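Local coordinates for uncharacterized protein (PDB 2A1V), which is of unknown function but belongs to the YjbR (DUF419) family, whose relatives include proteins that are thought to bind DNA, at residues Leu41-Met46 / Lys122-Glu127. Sequence-based numbering, arbitrary orientation.
Sequences LSKSRM and KAERKE
Lys43 and Glu124 form a salt bridge that joins segment 41-46, on strand 43-51, to the short helix 122-128. Lys43 NZ donates to Glu124 OE2 at 2.5 Å, an unusually short distance whose exact value should not be pressed. Glu124 OE2 accepts with its syn lone pair, so the ammonium lies on the side facing the other oxygen, and Lys43 NZ is also 3.1 Å from Glu124 OE1. The two side chains cross at about a right angle. Lys43 CG lies anti to the backbone N (chi1 -172°), and the chain bends at chi2 before it runs out to the helix. Its last carbon follows the same oxygen, with Lys43 CE 3.3 Å from Glu124 OE2. Glu124 reaches back with a chain extended beyond CG (chi2 177°).

The tight part of the contact is confined to these two ends. Lys43 NZ has a second hydrogen bond to the carbonyl oxygen of Gly119, and Lys43 makes a cation-pi contact with Phe120. Glu124 OE1 accepts from the backbone N of Thr121, which helps to fix the rotation of the carboxylate. The negative charge beside NZ probably stabilises the protonated lysine.

The rest is loose. The backbones stay well apart, with 10.7 Å between Lys43 CA and Glu124 CA, and the segments bury just 83 Å² together. Neither touching residue is fully buried, so the bridge lies at the protein surface. About one turn further along the helix, Glu127 OE1 is instead hydrogen-bonded to Tyr40 OH.

This is a surface strand-to-helix salt bridge, linking a strand of the antiparallel sheet of this YjbR-family protein to the last helix of the chain.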
# COMPACT_ATOMS: atom_id res chain seq x y z
N LEU A 41 -14.13 0.98 -12.10
CA LEU A 41 -14.52 -0.40 -12.07
C LEU A 41 -14.01 -1.12 -13.31
O LEU A 41 -13.66 -2.28 -13.22
CB LEU A 41 -16.05 -0.54 -11.83
CG LEU A 41 -16.50 -0.45 -10.36
CD1 LEU A 41 -18.01 -0.83 -10.26
CD2 LEU A 41 -15.67 -1.39 -9.43
N SER A 42 -13.87 -0.43 -14.45
CA SER A 42 -13.32 -1.06 -15.65
C SER A 42 -11.81 -0.93 -15.86
O SER A 42 -11.25 -1.42 -16.86
CB SER A 42 -14.04 -0.53 -16.90
OG SER A 42 -13.64 0.82 -17.16
N LYS A 43 -11.14 -0.21 -14.97
CA LYS A 43 -9.68 -0.02 -15.04
C LYS A 43 -9.14 0.35 -13.67
O LYS A 43 -9.10 1.50 -13.31
CB LYS A 43 -9.32 1.06 -16.07
CG LYS A 43 -7.79 1.18 -16.35
CD LYS A 43 -7.43 2.66 -16.69
CE LYS A 43 -5.95 3.02 -16.38
NZ LYS A 43 -5.56 4.27 -17.06
N SER A 44 -8.71 -0.64 -12.90
CA SER A 44 -8.19 -0.40 -11.58
C SER A 44 -6.81 -1.03 -11.42
O SER A 44 -6.55 -2.09 -11.96
CB SER A 44 -9.18 -0.89 -10.50
OG SER A 44 -9.38 -2.27 -10.59
N ARG A 45 -5.98 -0.40 -10.61
CA ARG A 45 -4.56 -0.73 -10.50
C ARG A 45 -4.19 -1.04 -9.04
O ARG A 45 -4.45 -0.24 -8.16
CB ARG A 45 -3.71 0.46 -11.00
CG ARG A 45 -3.94 0.91 -12.47
CD ARG A 45 -3.30 -0.03 -13.50
NE ARG A 45 -4.23 -1.06 -13.96
CZ ARG A 45 -4.78 -1.16 -15.17
NH1 ARG A 45 -4.54 -0.30 -16.15
NH2 ARG A 45 -5.61 -2.16 -15.40
N MET A 46 -3.55 -2.18 -8.82
CA MET A 46 -3.14 -2.60 -7.48
C MET A 46 -2.12 -1.68 -6.82
O MET A 46 -1.16 -1.23 -7.45
CB MET A 46 -2.65 -4.06 -7.47
CG MET A 46 -1.48 -4.34 -8.33
SD MET A 46 -1.14 -6.11 -8.72
CE MET A 46 -1.00 -6.76 -7.11
N LYS A 122 -3.37 12.75 -15.91
CA LYS A 122 -3.94 13.97 -15.38
C LYS A 122 -5.43 14.10 -15.66
O LYS A 122 -6.20 14.42 -14.75
CB LYS A 122 -3.14 15.16 -15.94
CG LYS A 122 -3.84 16.50 -15.79
CD LYS A 122 -2.86 17.70 -15.95
CE LYS A 122 -3.55 18.99 -15.44
NZ LYS A 122 -3.39 19.04 -13.93
N ALA A 123 -5.87 13.81 -16.89
CA ALA A 123 -7.33 13.86 -17.20
C ALA A 123 -8.15 12.83 -16.42
O ALA A 123 -9.24 13.12 -15.96
CB ALA A 123 -7.59 13.64 -18.71
N GLU A 124 -7.61 11.61 -16.35
CA GLU A 124 -8.23 10.54 -15.59
C GLU A 124 -8.40 10.92 -14.13
O GLU A 124 -9.47 10.71 -13.53
CB GLU A 124 -7.41 9.26 -15.68
CG GLU A 124 -7.72 8.38 -16.87
CD GLU A 124 -6.81 7.16 -16.92
OE1 GLU A 124 -5.58 7.34 -17.10
OE2 GLU A 124 -7.35 6.04 -16.73
N ARG A 125 -7.32 11.43 -13.54
CA ARG A 125 -7.35 11.76 -12.12
C ARG A 125 -8.38 12.87 -11.84
O ARG A 125 -9.04 12.86 -10.81
CB ARG A 125 -5.98 12.20 -11.64
CG ARG A 125 -4.90 11.08 -11.62
CD ARG A 125 -3.73 11.51 -10.73
NE ARG A 125 -2.93 12.55 -11.36
CZ ARG A 125 -2.01 12.37 -12.31
NH1 ARG A 125 -1.68 11.16 -12.77
NH2 ARG A 125 -1.40 13.42 -12.81
N LYS A 126 -8.50 13.81 -12.76
CA LYS A 126 -9.52 14.86 -12.71
C LYS A 126 -10.95 14.27 -12.84
O LYS A 126 -11.80 14.57 -12.06
CB LYS A 126 -9.27 15.90 -13.80
CG LYS A 126 -9.88 17.29 -13.45
CD LYS A 126 -10.34 18.13 -14.66
CE LYS A 126 -11.15 19.39 -14.20
NZ LYS A 126 -11.23 20.52 -15.25
N GLU A 127 -11.17 13.37 -13.80
CA GLU A 127 -12.51 12.85 -14.06
C GLU A 127 -13.01 12.09 -12.88
O GLU A 127 -14.06 12.39 -12.26
CB GLU A 127 -12.49 11.91 -15.26
CG GLU A 127 -13.86 11.76 -15.88
CD GLU A 127 -14.21 10.38 -16.23
OE1 GLU A 127 -13.30 9.53 -16.28
OE2 GLU A 127 -15.41 10.16 -16.49